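Membrane-associated protein VP24 (Marburg virus - Musoke, Kenya, 1980, PDB 4OR8) may act as a minor matrix protein with a role in assembly of the viral nucleocapsid and in virion budding. Local coordinates at residues V54-F59 with K165-G170; T100-F105 with S232-L237; I110-A115 with N173-M178; G199-I204 with E214-D219; I204-M209 with V238-L243. All coordinates share one frame; numbering follows the deposited sequence. Where two conformers were deposited one is given.

From the N terminus, contact 1 ties the hairpin turn after strand 51-56 to helix 161-178, closing a loop of just over a hundred residues. Contact 2 opens within that loop at 100-105 and shuts only at strand 228-239, so the two cross. Contact 3 joins helices 104-115 and 161-178; it also crosses contact 1 but lies wholly within the span of contact 2. So does contact 4, the local hairpin of strands 201-206 and 210-221. Contact 5 starts at Ile204, which it shares with contact 4, crosses contacts 2 and 4, and fastens the segment 204-209 to helix 240-244. Contacts 2, 4 and 5 share the mixed sheet, on which the helices of contact 3 pack.

Contact 1: V54-F59 with K165-G170; sequences VKWGNF and KILMAG
The rings of Trp56 and Phe59 both meet the sulfur of Met168, and both meet it obliquely. Met168 SD is 4.9 Å from the centroid of the Trp56 six-membered ring, along a line 42° off the ring normal. For Phe59 the same atom sits lower and further out, past the rim, 65° off the normal, with CE2 the nearest ring atom at 3.6 Å from SD. In-plane at the edge of the Phe59 ring lies the carbonyl oxygen of Trp56, and His246 makes an edge-to-face pair with this ring. The bend of the Met168 chain at chi2 (-58°) places SD in among the turn residues, and a second bend at chi3 turns CE to 4.1 Å from Trp56 CH2. Leu167 reaches the same corner of the indole: its CD2 is 4.3 Å from CH2 of Trp56. The Asn58 side chain runs past Met168 in the opposite direction, on the more exposed side of the contact, while Gly57 CA approaches Met168 SD to 4.1 Å. Apolar and sulfur-aromatic packing thus carries the interface. The turn itself is closed by paired backbone bonds between Trp56 and Phe59, and Gly57, with its positive phi, occupies the second position of this type II' turn. The two-residue beta hairpin docks on the side of helix 161-178 through Met-aromatic contacts to both rings.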
# COMPACT_ATOMS: atom_id res chain seq x y z
N VAL B 54 10.84 9.98 -8.93
CA VAL B 54 12.09 9.48 -9.45
C VAL B 54 11.90 8.91 -10.84
O VAL B 54 11.07 8.02 -11.05
CB VAL B 54 12.72 8.43 -8.54
CG1 VAL B 54 14.01 7.92 -9.15
CG2 VAL B 54 12.98 9.01 -7.16
N LYS B 55 12.65 9.44 -11.79
CA LYS B 55 12.61 8.95 -13.16
C LYS B 55 13.84 8.10 -13.45
O LYS B 55 14.98 8.53 -13.26
CB LYS B 55 12.52 10.11 -14.15
CG LYS B 55 11.22 10.89 -14.03
CD LYS B 55 11.12 11.97 -15.10
CE LYS B 55 9.81 12.72 -14.99
NZ LYS B 55 9.64 13.72 -16.07
N TRP B 56 13.59 6.88 -13.90
CA TRP B 56 14.66 5.99 -14.33
C TRP B 56 14.13 5.12 -15.46
O TRP B 56 13.07 4.52 -15.34
CB TRP B 56 15.14 5.12 -13.17
CG TRP B 56 16.13 4.09 -13.60
CD1 TRP B 56 17.48 4.23 -13.67
CD2 TRP B 56 15.84 2.76 -14.04
NE1 TRP B 56 18.06 3.07 -14.12
CE2 TRP B 56 17.07 2.15 -14.36
CE3 TRP B 56 14.66 2.03 -14.20
CZ2 TRP B 56 17.15 0.84 -14.82
CZ3 TRP B 56 14.74 0.73 -14.66
CH2 TRP B 56 15.98 0.15 -14.96
N GLY B 57 14.88 5.06 -16.56
CA GLY B 57 14.38 4.42 -17.76
C GLY B 57 13.12 5.14 -18.19
O GLY B 57 13.08 6.37 -18.20
N ASN B 58 12.09 4.38 -18.53
CA ASN B 58 10.79 4.98 -18.85
C ASN B 58 9.81 4.85 -17.69
O ASN B 58 8.60 4.95 -17.87
CB ASN B 58 10.21 4.37 -20.13
CG ASN B 58 10.02 2.87 -20.03
OD1 ASN B 58 10.47 2.24 -19.07
ND2 ASN B 58 9.38 2.29 -21.03
N PHE B 59 10.35 4.61 -16.49
CA PHE B 59 9.53 4.56 -15.29
C PHE B 59 9.46 5.93 -14.64
O PHE B 59 10.47 6.62 -14.54
CB PHE B 59 10.10 3.58 -14.27
CG PHE B 59 10.01 2.13 -14.67
CD1 PHE B 59 8.86 1.40 -14.44
CD2 PHE B 59 11.10 1.50 -15.26
CE1 PHE B 59 8.79 0.07 -14.80
CE2 PHE B 59 11.03 0.17 -15.62
CZ PHE B 59 9.87 -0.55 -15.39
N LYS B 165 13.96 -2.38 -24.15
CA LYS B 165 12.60 -2.87 -24.00
C LYS B 165 12.56 -4.04 -23.03
O LYS B 165 11.73 -4.07 -22.12
CB LYS B 165 12.06 -3.32 -25.36
CG LYS B 165 10.67 -2.80 -25.67
CD LYS B 165 10.72 -1.41 -26.26
CE LYS B 165 11.21 -1.46 -27.69
NZ LYS B 165 10.33 -2.30 -28.55
N ILE B 166 13.46 -4.99 -23.22
CA ILE B 166 13.55 -6.17 -22.37
C ILE B 166 13.86 -5.78 -20.93
O ILE B 166 13.27 -6.31 -19.98
CB ILE B 166 14.61 -7.16 -22.89
CG1 ILE B 166 14.15 -7.76 -24.23
CG2 ILE B 166 14.86 -8.27 -21.88
CD1 ILE B 166 15.13 -8.74 -24.82
N LEU B 167 14.78 -4.83 -20.77
CA LEU B 167 15.18 -4.38 -19.45
C LEU B 167 14.01 -3.82 -18.65
O LEU B 167 13.85 -4.13 -17.48
CB LEU B 167 16.29 -3.33 -19.55
CG LEU B 167 16.77 -2.81 -18.20
CD1 LEU B 167 17.34 -3.95 -17.37
CD2 LEU B 167 17.78 -1.68 -18.37
N MET B 168 13.19 -3.00 -19.30
CA MET B 168 12.01 -2.43 -18.65
C MET B 168 10.98 -3.51 -18.35
O MET B 168 10.40 -3.54 -17.27
CB MET B 168 11.40 -1.33 -19.52
CG MET B 168 12.36 -0.22 -19.90
SD MET B 168 13.09 0.62 -18.48
CE MET B 168 14.83 0.48 -18.89
N ALA B 169 10.76 -4.41 -19.31
CA ALA B 169 9.82 -5.50 -19.13
C ALA B 169 10.22 -6.42 -17.98
O ALA B 169 9.37 -6.94 -17.25
CB ALA B 169 9.68 -6.30 -20.42
N GLY B 170 11.53 -6.61 -17.82
CA GLY B 170 12.06 -7.43 -16.74
C GLY B 170 11.82 -6.84 -15.36
O GLY B 170 11.48 -7.57 -14.43

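Contact 2: T100-F105 with S232-L237; sequences TIIEPF and SVVFGL
The carbonyl oxygen of Phe235 receives two groups from the neighbouring strand: Ile102 N at 3.0 Å from Phe235 O, and the CA-H of Ile101. The amide bond is nearly straight at its hydrogen (165°), although the donor stands well above the carbonyl plane. Thr100 O is used in the same double way, by Phe235 N at 3.2 Å from it and by the CA-H of Val234. A third bond, from Thr100 N to Val233 O (3.0 Å), completes the ladder, in which Thr100 pairs with Val234 and Ile101 with Phe235 in parallel register. On one face Ile101 CG1 rests against Phe235 CZ at 3.6 Å, approaching the ring obliquely; Phe235 CG lies between its own backbone N and carbonyl carbon (chi1 70°), which swings the ring over toward Ile101. On the face of Thr100 and Val234, the CG2 branch of Ile102 lies 4.0 Å from Val234 CB, the two side chains at about a right angle. Beyond the last bridge, Pro104 begins helix 104-115 and its CB packs near Leu237 O. Met68 of helix 68-73 touches both Ile101 and Pro104. Backbone bonds therefore fix the register of this short edge strand, while apolar branches pack beside it on both faces.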
# COMPACT_ATOMS: atom_id res chain seq x y z
N THR B 100 20.18 2.14 11.03
CA THR B 100 19.74 3.46 10.58
C THR B 100 18.67 3.39 9.49
O THR B 100 18.72 2.54 8.60
CB THR B 100 20.92 4.32 10.10
OG1 THR B 100 21.50 3.73 8.93
CG2 THR B 100 21.97 4.44 11.19
N ILE B 101 17.71 4.30 9.57
CA ILE B 101 16.61 4.34 8.61
C ILE B 101 16.97 5.19 7.41
O ILE B 101 17.48 6.30 7.55
CB ILE B 101 15.35 4.91 9.27
CG1 ILE B 101 14.98 4.08 10.49
CG2 ILE B 101 14.20 4.96 8.27
CD1 ILE B 101 13.85 4.65 11.30
N ILE B 102 16.70 4.67 6.22
CA ILE B 102 16.97 5.42 5.00
C ILE B 102 15.66 5.87 4.36
O ILE B 102 14.61 5.28 4.59
CB ILE B 102 17.78 4.59 3.99
CG1 ILE B 102 17.05 3.29 3.66
CG2 ILE B 102 19.17 4.30 4.54
CD1 ILE B 102 17.77 2.42 2.65
N GLU B 103 15.74 6.94 3.57
CA GLU B 103 14.57 7.47 2.87
C GLU B 103 14.01 6.42 1.93
O GLU B 103 14.75 5.58 1.42
CB GLU B 103 14.95 8.73 2.09
CG GLU B 103 15.23 9.95 2.95
CD GLU B 103 16.56 9.85 3.68
OE1 GLU B 103 17.49 9.20 3.14
OE2 GLU B 103 16.67 10.41 4.79
N PRO B 104 12.69 6.46 1.70
CA PRO B 104 12.03 5.48 0.82
C PRO B 104 12.57 5.47 -0.61
O PRO B 104 12.59 4.40 -1.22
CB PRO B 104 10.56 5.91 0.85
CG PRO B 104 10.56 7.30 1.38
CD PRO B 104 11.72 7.39 2.30
N PHE B 105 13.01 6.61 -1.13
CA PHE B 105 13.56 6.65 -2.48
C PHE B 105 14.93 5.99 -2.58
O PHE B 105 15.35 5.55 -3.65
CB PHE B 105 13.59 8.08 -3.05
CG PHE B 105 14.31 9.08 -2.18
CD1 PHE B 105 15.69 9.11 -2.13
CD2 PHE B 105 13.59 10.00 -1.42
CE1 PHE B 105 16.35 10.03 -1.34
CE2 PHE B 105 14.24 10.92 -0.62
CZ PHE B 105 15.63 10.94 -0.58
N SER B 232 27.06 -3.20 9.50
CA SER B 232 26.12 -2.09 9.41
C SER B 232 24.75 -2.56 8.91
O SER B 232 24.66 -3.45 8.07
CB SER B 232 26.67 -1.00 8.49
OG SER B 232 25.70 -0.01 8.24
N VAL B 233 23.69 -1.96 9.45
CA VAL B 233 22.33 -2.32 9.06
C VAL B 233 21.50 -1.08 8.74
O VAL B 233 21.33 -0.20 9.58
CB VAL B 233 21.63 -3.13 10.17
CG1 VAL B 233 20.16 -3.31 9.83
CG2 VAL B 233 22.31 -4.48 10.35
N VAL B 234 20.98 -1.02 7.52
CA VAL B 234 20.07 0.04 7.13
C VAL B 234 18.77 -0.57 6.66
O VAL B 234 18.73 -1.73 6.24
CB VAL B 234 20.65 0.93 6.01
CG1 VAL B 234 21.92 1.61 6.48
CG2 VAL B 234 20.91 0.11 4.76
N PHE B 235 17.69 0.20 6.72
CA PHE B 235 16.40 -0.26 6.24
C PHE B 235 15.46 0.89 5.93
O PHE B 235 15.54 1.95 6.55
CB PHE B 235 15.76 -1.24 7.22
CG PHE B 235 15.28 -0.60 8.50
CD1 PHE B 235 16.17 -0.37 9.54
CD2 PHE B 235 13.95 -0.25 8.66
CE1 PHE B 235 15.73 0.22 10.71
CE2 PHE B 235 13.51 0.34 9.84
CZ PHE B 235 14.40 0.57 10.86
N GLY B 236 14.57 0.67 4.97
CA GLY B 236 13.57 1.65 4.61
C GLY B 236 12.28 0.97 4.21
O GLY B 236 12.21 -0.26 4.17
N LEU B 237 11.26 1.76 3.93
CA LEU B 237 9.95 1.22 3.59
C LEU B 237 9.45 1.79 2.27
O LEU B 237 9.25 2.99 2.14
CB LEU B 237 8.95 1.52 4.70
CG LEU B 237 7.52 1.03 4.50
CD1 LEU B 237 7.48 -0.48 4.39
CD2 LEU B 237 6.62 1.51 5.63

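Contact 3: I110-A115 with N173-M178; sequences ILLGVA and NFFNKM
The axes of helices 110-115 and 173-178 pass 10.5 Å apart at an angle of 108°, a steep crossing that brings Ala115 and Phe174 together as the nearest backbone pair. Ala115 CA stands over the centre of the Phe174 ring, 3.9 Å from its centroid and only 13° off the normal, a CH-pi contact. The ring is delivered there by CG standing trans to the backbone N (chi1 -180°), so that it reaches straight out to the other helix. At the far end of the ring, CZ meets Val114 CG1 obliquely at 3.7 Å. Helices 104-115 and 161-178 form an apolar layer against the mixed sheet, which Leu111 and Met178 both touch at Ile204, and Val114 at Ile202. Within this layer Leu111 CD2 is shared between the two phenylalanines: it lies near the ring plane at the edges of both, 4.0 Å from Phe174 CE2 and 3.5 Å from Phe175 CE1. Leu111 and Met178 extend toward one another tip to tip, with Leu111 CD2 at 3.6 Å from Met178 SD. Leu243 of helix 240-244 packs against Leu111, Phe175 and Met178. The methionine chain bends only at its last torsion, which turns CE to 3.7 Å from Leu111 CD1.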
# COMPACT_ATOMS: atom_id res chain seq x y z
N ILE B 110 17.60 0.71 -3.96
CA ILE B 110 18.12 -0.59 -3.57
C ILE B 110 17.30 -1.71 -4.20
O ILE B 110 17.84 -2.69 -4.70
CB ILE B 110 18.11 -0.74 -2.03
CG1 ILE B 110 19.16 0.18 -1.41
CG2 ILE B 110 18.38 -2.18 -1.63
CD1 ILE B 110 19.22 0.11 0.10
N LEU B 111 15.98 -1.54 -4.17
CA LEU B 111 15.07 -2.54 -4.71
C LEU B 111 15.30 -2.70 -6.22
O LEU B 111 15.29 -3.81 -6.74
CB LEU B 111 13.62 -2.12 -4.41
CG LEU B 111 12.52 -3.18 -4.47
CD1 LEU B 111 11.34 -2.74 -3.62
CD2 LEU B 111 12.07 -3.42 -5.90
N LEU B 112 15.51 -1.58 -6.90
CA LEU B 112 15.78 -1.61 -8.33
C LEU B 112 17.09 -2.32 -8.64
O LEU B 112 17.19 -3.04 -9.64
CB LEU B 112 15.79 -0.20 -8.91
CG LEU B 112 14.41 0.35 -9.29
CD1 LEU B 112 14.52 1.77 -9.80
CD2 LEU B 112 13.78 -0.54 -10.35
N GLY B 113 18.08 -2.13 -7.78
CA GLY B 113 19.37 -2.79 -7.95
C GLY B 113 19.21 -4.30 -7.92
O GLY B 113 19.84 -5.02 -8.69
N VAL B 114 18.35 -4.77 -7.03
CA VAL B 114 18.04 -6.19 -6.93
C VAL B 114 17.34 -6.70 -8.18
O VAL B 114 17.67 -7.77 -8.70
CB VAL B 114 17.18 -6.48 -5.68
CG1 VAL B 114 16.67 -7.91 -5.68
CG2 VAL B 114 17.97 -6.20 -4.42
N ALA B 115 16.37 -5.93 -8.67
CA ALA B 115 15.57 -6.30 -9.83
C ALA B 115 16.44 -6.49 -11.07
O ALA B 115 16.21 -7.40 -11.87
CB ALA B 115 14.51 -5.26 -10.10
N ASN B 173 8.29 -7.13 -14.42
CA ASN B 173 8.07 -8.53 -14.07
C ASN B 173 8.51 -8.83 -12.64
O ASN B 173 7.84 -9.57 -11.92
CB ASN B 173 8.80 -9.44 -15.06
CG ASN B 173 8.69 -10.91 -14.69
OD1 ASN B 173 9.65 -11.50 -14.20
ND2 ASN B 173 7.52 -11.49 -14.91
N PHE B 174 9.63 -8.25 -12.23
CA PHE B 174 10.13 -8.43 -10.87
C PHE B 174 9.21 -7.78 -9.86
O PHE B 174 8.97 -8.33 -8.78
CB PHE B 174 11.54 -7.87 -10.73
CG PHE B 174 12.12 -8.05 -9.36
CD1 PHE B 174 12.74 -9.23 -8.99
CD2 PHE B 174 12.06 -7.02 -8.43
CE1 PHE B 174 13.27 -9.40 -7.73
CE2 PHE B 174 12.60 -7.18 -7.16
CZ PHE B 174 13.21 -8.37 -6.82
N PHE B 175 8.69 -6.60 -10.20
CA PHE B 175 7.74 -5.92 -9.34
C PHE B 175 6.51 -6.78 -9.17
O PHE B 175 5.97 -6.91 -8.07
CB PHE B 175 7.33 -4.58 -9.95
CG PHE B 175 8.39 -3.52 -9.86
CD1 PHE B 175 9.43 -3.63 -8.96
CD2 PHE B 175 8.35 -2.41 -10.69
CE1 PHE B 175 10.40 -2.66 -8.87
CE2 PHE B 175 9.31 -1.43 -10.61
CZ PHE B 175 10.34 -1.56 -9.70
N ASN B 176 6.08 -7.39 -10.27
CA ASN B 176 4.90 -8.23 -10.27
C ASN B 176 5.05 -9.48 -9.40
O ASN B 176 4.10 -9.90 -8.74
CB ASN B 176 4.53 -8.63 -11.70
CG ASN B 176 3.34 -9.57 -11.75
OD1 ASN B 176 2.19 -9.13 -11.72
ND2 ASN B 176 3.61 -10.87 -11.82
N LYS B 177 6.23 -10.08 -9.42
CA LYS B 177 6.45 -11.28 -8.62
C LYS B 177 6.62 -10.95 -7.14
O LYS B 177 6.43 -11.80 -6.28
CB LYS B 177 7.62 -12.11 -9.17
CG LYS B 177 8.98 -11.46 -9.05
CD LYS B 177 9.93 -11.98 -10.12
CE LYS B 177 9.96 -13.50 -10.16
NZ LYS B 177 10.91 -14.00 -11.20
N MET B 178 6.97 -9.70 -6.86
CA MET B 178 7.04 -9.22 -5.48
C MET B 178 5.65 -9.20 -4.84
O MET B 178 5.51 -9.36 -3.63
CB MET B 178 7.63 -7.82 -5.42
CG MET B 178 9.12 -7.75 -5.67
SD MET B 178 9.70 -6.06 -5.44
CE MET B 178 9.11 -5.73 -3.79

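Contact 4: G199-I204 with E214-D219; sequences GQQIII and EVRRID
Gln201-Ile203 and Glu214-Arg216 pair as the two arms of an antiparallel beta hairpin in the mixed sheet, their axes 4.8 Å apart. Among the backbone bonds, Arg216 N to Gln201 O and Ile203 N to Glu214 O are both 2.8 Å, almost straight and in the carbonyl plane. Glu214 N to Ile203 O closes the second hydrogen-bonded pair, whereas the return bond from Gln201 N to Arg216 O is weak. Ile202 and Val215 form the non-hydrogen-bonded pair between them. The face bearing Gln201, Ile203, Glu214 and Arg216 also carries a charged pair. Arg216 NE forms a salt bridge with Glu214 OE2 at 2.9 Å along one strand, which probably favours the ionised carboxylate. Glu214 OE1 is hydrogen-bonded to Tyr22 of the second subunit and makes a long, weak ion pair to Arg21 of that subunit, so this face also serves the subunit contact. Gln201 runs alongside Arg216, its OE1 3.4 Å from Arg216 CD, the amide and guanidinium planes 57° apart. On the side of Ile202 and Val215, Gln200 lies beside Arg217, with OE1 near the guanidinium plane at 3.7 Å from Arg217 NE and NE2 3.6 Å from Val215 CG1. Apolar packing joins them on this side, where helix 104-115 covers Ile202 and Val215. There Ile202 CG1 and Val215 CG2 lie side by side, 4.1 Å apart.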
# COMPACT_ATOMS: atom_id res chain seq x y z
N GLY B 199 28.62 -8.22 -1.75
CA GLY B 199 29.08 -8.22 -0.37
C GLY B 199 28.13 -7.57 0.62
O GLY B 199 28.56 -7.00 1.62
N GLN B 200 26.83 -7.66 0.35
CA GLN B 200 25.84 -7.18 1.31
C GLN B 200 24.49 -7.90 1.21
O GLN B 200 23.86 -7.92 0.15
CB GLN B 200 25.66 -5.66 1.23
CG GLN B 200 25.34 -5.10 -0.15
CD GLN B 200 25.38 -3.59 -0.17
OE1 GLN B 200 26.41 -2.98 0.11
NE2 GLN B 200 24.25 -2.97 -0.48
N GLN B 201 24.07 -8.48 2.33
CA GLN B 201 22.84 -9.25 2.37
C GLN B 201 21.61 -8.35 2.31
O GLN B 201 21.41 -7.50 3.18
CB GLN B 201 22.79 -10.10 3.64
CG GLN B 201 21.75 -11.21 3.59
CD GLN B 201 21.55 -11.88 4.93
OE1 GLN B 201 21.47 -11.22 5.97
NE2 GLN B 201 21.45 -13.21 4.92
N ILE B 202 20.79 -8.54 1.29
CA ILE B 202 19.59 -7.73 1.11
C ILE B 202 18.33 -8.56 1.32
O ILE B 202 18.19 -9.64 0.74
CB ILE B 202 19.56 -7.08 -0.29
CG1 ILE B 202 20.83 -6.27 -0.52
CG2 ILE B 202 18.33 -6.21 -0.45
CD1 ILE B 202 20.91 -5.64 -1.89
N ILE B 203 17.41 -8.05 2.14
CA ILE B 203 16.16 -8.75 2.43
C ILE B 203 14.94 -7.85 2.23
O ILE B 203 14.82 -6.80 2.85
CB ILE B 203 16.15 -9.30 3.86
CG1 ILE B 203 17.15 -10.45 4.00
CG2 ILE B 203 14.75 -9.78 4.22
CD1 ILE B 203 18.29 -10.17 4.95
N ILE B 204 14.04 -8.28 1.36
CA ILE B 204 12.80 -7.55 1.09
C ILE B 204 11.60 -8.30 1.65
O ILE B 204 11.31 -9.42 1.24
CB ILE B 204 12.60 -7.33 -0.41
CG1 ILE B 204 13.80 -6.58 -0.99
CG2 ILE B 204 11.30 -6.57 -0.67
CD1 ILE B 204 13.82 -6.55 -2.50
N GLU B 214 15.58 -4.14 3.60
CA GLU B 214 16.62 -4.21 4.62
C GLU B 214 17.96 -4.64 4.04
O GLU B 214 18.04 -5.60 3.28
CB GLU B 214 16.18 -5.19 5.71
CG GLU B 214 17.31 -5.71 6.57
CD GLU B 214 16.86 -6.83 7.49
OE1 GLU B 214 15.68 -7.22 7.42
OE2 GLU B 214 17.70 -7.33 8.27
N VAL B 215 19.02 -3.92 4.40
CA VAL B 215 20.36 -4.25 3.92
C VAL B 215 21.37 -4.41 5.06
O VAL B 215 21.55 -3.51 5.88
CB VAL B 215 20.90 -3.18 2.95
CG1 VAL B 215 22.30 -3.54 2.48
CG2 VAL B 215 19.96 -3.02 1.77
N ARG B 216 22.03 -5.57 5.10
CA ARG B 216 23.10 -5.79 6.06
C ARG B 216 24.44 -5.78 5.34
O ARG B 216 24.75 -6.69 4.57
CB ARG B 216 22.90 -7.12 6.80
CG ARG B 216 21.59 -7.20 7.57
CD ARG B 216 21.40 -8.59 8.17
NE ARG B 216 20.15 -8.70 8.91
CZ ARG B 216 19.75 -9.81 9.53
NH1 ARG B 216 20.49 -10.90 9.49
NH2 ARG B 216 18.59 -9.82 10.18
N ARG B 217 25.23 -4.74 5.58
CA ARG B 217 26.48 -4.55 4.87
C ARG B 217 27.67 -4.41 5.82
O ARG B 217 27.52 -4.52 7.04
CB ARG B 217 26.40 -3.32 3.98
CG ARG B 217 26.19 -2.02 4.74
CD ARG B 217 26.47 -0.81 3.86
NE ARG B 217 25.46 -0.64 2.81
CZ ARG B 217 24.56 0.34 2.79
NH1 ARG B 217 24.54 1.24 3.77
NH2 ARG B 217 23.69 0.42 1.80
N ILE B 218 28.84 -4.17 5.25
CA ILE B 218 30.03 -3.88 6.04
C ILE B 218 30.53 -2.48 5.71
O ILE B 218 30.88 -2.19 4.57
CB ILE B 218 31.16 -4.89 5.78
CG1 ILE B 218 30.75 -6.27 6.28
CG2 ILE B 218 32.44 -4.44 6.45
CD1 ILE B 218 31.82 -7.32 6.10
N ASP B 219 30.54 -1.62 6.72
CA ASP B 219 30.98 -0.24 6.54
C ASP B 219 32.48 -0.10 6.73
O ASP B 219 33.06 -0.69 7.64
CB ASP B 219 30.23 0.69 7.49
CG ASP B 219 28.93 1.21 6.89
OD1 ASP B 219 28.52 0.70 5.83
OD2 ASP B 219 28.33 2.13 7.49

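Contact 5: I204-M209 with V238-L243; sequences ITRVNM and VAEAVL
Glu240 makes the tight part of this contact, met directly by Arg206 and through two waters. As modelled, Arg206 NH2 lies 3.1 Å from Glu240 OE2 in a salt bridge, but the placement of that oxygen, and so the detail of the bridge, is doubtful. Both chains are fully extended; in each, CG stands opposite the backbone N (chi1 -177° in Arg206), and the guanidinium and carboxylate cross with their planes 83° apart. Water 1 sits at the guanidinium edge, accepting from Arg206 NE at 2.8 Å and donating to Val207 O (2.7 Å from the water) and to Glu240 OE1. A second water links Asn208 O to Glu240 OE1, and the carboxylate thus holds the backbone at Val207 and Asn208 through water. Arg206 is anchored further by NH1 to Leu181 O. By contrast, the part around Met209 is loose: Met209 O comes no nearer than 3.8 Å to Ala239 CA and 3.5 Å to Glu240 N, and its side chain does not touch segment 238-243. Leu255 of the second subunit packs there. As modelled, Glu240 OE2 also bridges to Arg244 of its own chain and Arg244 of the second subunit, and it faces Glu240 of the second subunit. The two acids would repel unless the arginines offset them or a proton is shared, which makes this strand-to-helix junction part of the contact with the second subunit.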
# COMPACT_ATOMS: atom_id res chain seq x y z
N ILE B 204 14.04 -8.28 1.36
CA ILE B 204 12.80 -7.55 1.09
C ILE B 204 11.60 -8.30 1.65
O ILE B 204 11.31 -9.42 1.24
CB ILE B 204 12.60 -7.33 -0.41
CG1 ILE B 204 13.80 -6.58 -0.99
CG2 ILE B 204 11.30 -6.57 -0.67
CD1 ILE B 204 13.82 -6.55 -2.50
N THR B 205 10.89 -7.67 2.58
CA THR B 205 9.75 -8.30 3.24
C THR B 205 8.47 -7.50 3.02
O THR B 205 8.46 -6.27 3.16
CB THR B 205 10.01 -8.44 4.75
OG1 THR B 205 11.21 -9.18 4.96
CG2 THR B 205 8.85 -9.14 5.43
N ARG B 206 7.39 -8.19 2.67
CA ARG B 206 6.11 -7.52 2.50
C ARG B 206 5.38 -7.34 3.84
O ARG B 206 5.13 -8.31 4.55
CB ARG B 206 5.22 -8.27 1.51
CG ARG B 206 3.90 -7.56 1.26
CD ARG B 206 3.09 -8.24 0.18
NE ARG B 206 1.98 -7.40 -0.24
CZ ARG B 206 1.19 -7.66 -1.28
NH1 ARG B 206 1.38 -8.75 -2.01
NH2 ARG B 206 0.20 -6.83 -1.59
N VAL B 207 5.06 -6.10 4.16
CA VAL B 207 4.24 -5.79 5.31
C VAL B 207 2.93 -5.18 4.83
O VAL B 207 2.71 -5.03 3.63
CB VAL B 207 4.96 -4.82 6.28
CG1 VAL B 207 6.07 -5.55 7.00
CG2 VAL B 207 5.50 -3.61 5.53
N ASN B 208 2.05 -4.82 5.76
CA ASN B 208 0.77 -4.23 5.40
C ASN B 208 0.92 -2.89 4.68
O ASN B 208 0.09 -2.53 3.84
CB ASN B 208 -0.11 -4.05 6.64
CG ASN B 208 -0.62 -5.36 7.19
OD1 ASN B 208 -0.88 -6.30 6.44
ND2 ASN B 208 -0.77 -5.44 8.51
N MET B 209 1.97 -2.16 5.01
CA MET B 209 2.18 -0.82 4.47
C MET B 209 2.90 -0.83 3.13
O MET B 209 2.86 0.14 2.38
CB MET B 209 2.94 0.05 5.47
CG MET B 209 2.17 0.32 6.74
SD MET B 209 3.00 1.51 7.81
CE MET B 209 3.22 2.89 6.68
N VAL B 238 9.28 0.92 1.28
CA VAL B 238 8.70 1.34 0.01
C VAL B 238 7.20 1.05 -0.00
O VAL B 238 6.78 -0.10 0.14
CB VAL B 238 9.37 0.65 -1.19
CG1 VAL B 238 8.68 1.06 -2.48
CG2 VAL B 238 10.85 1.00 -1.25
N ALA B 239 6.41 2.10 -0.15
CA ALA B 239 4.95 1.99 -0.15
C ALA B 239 4.48 1.16 -1.34
O ALA B 239 5.03 1.24 -2.43
CB ALA B 239 4.31 3.35 -0.17
N GLU B 240 3.44 0.37 -1.10
CA GLU B 240 2.90 -0.55 -2.09
C GLU B 240 2.55 0.12 -3.41
O GLU B 240 2.81 -0.44 -4.48
CB GLU B 240 1.66 -1.24 -1.50
CG GLU B 240 1.14 -2.41 -2.30
CD GLU B 240 0.03 -3.14 -1.57
OE1 GLU B 240 -0.13 -2.91 -0.36
OE2 GLU B 240 -0.68 -3.95 -2.21
N ALA B 241 1.97 1.31 -3.34
CA ALA B 241 1.53 2.04 -4.53
C ALA B 241 2.68 2.36 -5.49
O ALA B 241 2.49 2.41 -6.70
CB ALA B 241 0.81 3.31 -4.13
N VAL B 242 3.87 2.58 -4.93
CA VAL B 242 5.06 2.86 -5.73
C VAL B 242 5.31 1.78 -6.78
O VAL B 242 5.63 2.08 -7.93
CB VAL B 242 6.31 2.97 -4.83
CG1 VAL B 242 7.57 3.06 -5.67
CG2 VAL B 242 6.19 4.16 -3.89
N LEU B 243 5.16 0.53 -6.37
CA LEU B 243 5.44 -0.60 -7.25
C LEU B 243 4.19 -1.11 -7.97
O LEU B 243 4.29 -1.66 -9.07
CB LEU B 243 6.08 -1.74 -6.45
CG LEU B 243 7.31 -1.33 -5.64
CD1 LEU B 243 7.84 -2.50 -4.84
CD2 LEU B 243 8.39 -0.77 -6.55
O HOH W 1 1.73 -4.99 1.13
O HOH W 2 0.02 -1.16 1.40